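Local coordinates for protein sensory box histidine kinase/response regulator (Burkholderia thailandensis, PDB 3MR0) that probably acts as a sensor kinase of a two-component phosphorelay, this fragment being a PAS sensory domain of the longer protein, at residues F95-S100 with D121-K126. Numbering follows the deposited sequence.
With SO4 (sulfate ion), chain C.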
# COMPACT_ATOMS: atom_id res chain seq x y z
N PHE A 95 -5.45 11.49 -6.01
CA PHE A 95 -5.41 10.08 -5.71
C PHE A 95 -4.55 9.31 -6.68
O PHE A 95 -4.58 9.57 -7.88
CB PHE A 95 -6.82 9.49 -5.63
CG PHE A 95 -7.56 9.90 -4.39
CD1 PHE A 95 -8.39 11.00 -4.39
CD2 PHE A 95 -7.39 9.19 -3.22
CE1 PHE A 95 -9.06 11.40 -3.23
CE2 PHE A 95 -8.04 9.56 -2.07
CZ PHE A 95 -8.88 10.68 -2.07
N ARG A 96 -3.78 8.36 -6.16
CA ARG A 96 -3.09 7.39 -7.00
C ARG A 96 -3.45 5.98 -6.52
O ARG A 96 -3.84 5.79 -5.37
CB ARG A 96 -1.57 7.59 -6.92
CG ARG A 96 -1.07 9.02 -7.16
CD ARG A 96 -1.11 9.47 -8.64
NE ARG A 96 -0.18 8.73 -9.50
CZ ARG A 96 0.09 9.00 -10.78
NH1 ARG A 96 0.95 8.23 -11.44
NH2 ARG A 96 -0.50 10.03 -11.39
N TRP A 97 -3.31 4.99 -7.39
CA TRP A 97 -3.46 3.61 -6.96
C TRP A 97 -2.09 3.08 -6.57
O TRP A 97 -1.11 3.33 -7.25
CB TRP A 97 -4.00 2.73 -8.08
CG TRP A 97 -5.44 2.94 -8.39
CD1 TRP A 97 -5.99 3.89 -9.20
CD2 TRP A 97 -6.53 2.14 -7.92
NE1 TRP A 97 -7.35 3.75 -9.24
CE2 TRP A 97 -7.71 2.68 -8.46
CE3 TRP A 97 -6.62 1.04 -7.07
CZ2 TRP A 97 -8.97 2.13 -8.20
CZ3 TRP A 97 -7.89 0.50 -6.80
CH2 TRP A 97 -9.03 1.05 -7.38
N ILE A 98 -2.06 2.34 -5.47
CA ILE A 98 -0.88 1.58 -5.09
C ILE A 98 -1.25 0.11 -4.92
O ILE A 98 -2.39 -0.22 -4.54
CB ILE A 98 -0.24 2.10 -3.76
CG1 ILE A 98 -1.28 2.14 -2.62
CG2 ILE A 98 0.41 3.45 -3.94
CD1 ILE A 98 -0.69 2.55 -1.26
N GLN A 99 -0.31 -0.78 -5.21
CA GLN A 99 -0.38 -2.16 -4.71
C GLN A 99 0.45 -2.23 -3.43
O GLN A 99 1.58 -1.73 -3.40
CB GLN A 99 0.17 -3.15 -5.74
CG GLN A 99 0.27 -4.56 -5.22
CD GLN A 99 0.97 -5.50 -6.18
OE1 GLN A 99 1.78 -5.06 -6.99
NE2 GLN A 99 0.68 -6.79 -6.07
N SER A 100 -0.11 -2.79 -2.36
CA SER A 100 0.61 -2.93 -1.08
C SER A 100 0.67 -4.41 -0.71
O SER A 100 -0.35 -5.10 -0.68
CB SER A 100 -0.04 -2.11 0.04
OG SER A 100 0.73 -2.11 1.22
N ASP A 121 3.41 2.18 -7.23
CA ASP A 121 2.37 2.99 -7.87
C ASP A 121 1.90 2.28 -9.11
O ASP A 121 2.67 2.15 -10.06
CB ASP A 121 2.87 4.39 -8.26
CG ASP A 121 1.72 5.31 -8.66
OD1 ASP A 121 0.96 4.95 -9.57
OD2 ASP A 121 1.55 6.37 -8.04
N VAL A 122 0.65 1.83 -9.10
CA VAL A 122 0.05 1.08 -10.21
C VAL A 122 -1.08 1.86 -10.90
O VAL A 122 -1.97 1.27 -11.49
CB VAL A 122 -0.47 -0.32 -9.78
CG1 VAL A 122 0.69 -1.20 -9.28
CG2 VAL A 122 -1.59 -0.20 -8.73
N THR A 123 -1.02 3.19 -10.82
CA THR A 123 -2.09 4.03 -11.30
C THR A 123 -2.38 3.81 -12.76
O THR A 123 -3.53 3.59 -13.13
CB THR A 123 -1.83 5.54 -11.04
OG1 THR A 123 -1.60 5.74 -9.64
CG2 THR A 123 -3.03 6.38 -11.46
N ASP A 124 -1.35 3.88 -13.60
CA ASP A 124 -1.50 3.79 -15.06
C ASP A 124 -2.09 2.49 -15.56
O ASP A 124 -2.88 2.48 -16.50
CB ASP A 124 -0.19 4.08 -15.79
CG ASP A 124 0.08 5.55 -15.91
OD1 ASP A 124 -0.85 6.33 -15.61
OD2 ASP A 124 1.21 5.94 -16.30
N ARG A 125 -1.70 1.38 -14.94
CA ARG A 125 -2.35 0.11 -15.25
C ARG A 125 -3.82 0.17 -14.88
O ARG A 125 -4.65 -0.29 -15.65
CB ARG A 125 -1.70 -1.07 -14.54
CG ARG A 125 -2.59 -2.32 -14.60
CD ARG A 125 -1.84 -3.59 -14.32
NE ARG A 125 -1.08 -3.50 -13.08
CZ ARG A 125 -1.57 -3.76 -11.88
NH1 ARG A 125 -2.83 -4.14 -11.73
NH2 ARG A 125 -0.80 -3.63 -10.82
N LYS A 126 -4.14 0.74 -13.72
CA LYS A 126 -5.53 0.78 -13.25
C LYS A 126 -6.39 1.69 -14.14
O LYS A 126 -7.59 1.42 -14.34
CB LYS A 126 -5.62 1.16 -11.76
CG LYS A 126 -4.96 0.17 -10.79
CD LYS A 126 -5.71 -1.12 -10.68
CE LYS A 126 -7.13 -0.89 -10.31
NZ LYS A 126 -7.86 -2.19 -10.21
S SO4 C . 2.50 -2.23 -12.95
O1 SO4 C . 1.77 -2.54 -14.18
O2 SO4 C . 2.73 -0.80 -12.81
O3 SO4 C . 1.72 -2.69 -11.83
O4 SO4 C . 3.80 -2.90 -12.92
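I98 and D121 form an antiparallel, non-hydrogen-bonded pair with their CA atoms 4.5 Å apart. Past this pair the 121-126 segment leaves the sheet and turns into a helix. One backbone bond still follows, V122 N to W97 O at 3.0 Å. One residue on, a side chain takes over the pairing: W97 N donates to T123 OG1 at 2.9 Å. With chi1 at -56°, T123 OG1 lies beside its own backbone N, which lets it face both W97 N and D121 OD1. T123 OG1 donates in turn to D121 OD1. D121 OD1 also accepts from T123 N, closing an Asx turn. Two bonds thus grip OD1, T123 N nearly along its C-O axis and T123 OG1 on the syn side. This junction joins strand 112-121, the last in the chain and internal to the antiparallel PAS-fold sheet, to the C-terminal helix 123-140. The other oxygen, D121 OD2, forms a salt bridge with R96 NE, long at 3.3 Å but nearly straight (173°). OD2 lies at the edge of the R96 guanidinium, in its plane, while T123 CB lies over one face. K126 bends at chi2 and chi3 across the W97 ring. Its CE stands 3.7 Å from the six-membered ring centroid, a CH-pi contact, and NZ adds a cation-pi contact. V122 CG2 packs on W97 CB at 3.8 Å. Beside V122, R125 donates through NE and NH2 to a sulfate, probably from the crystallisation liquor; NH2 also bridges to E85 of strand 82-89.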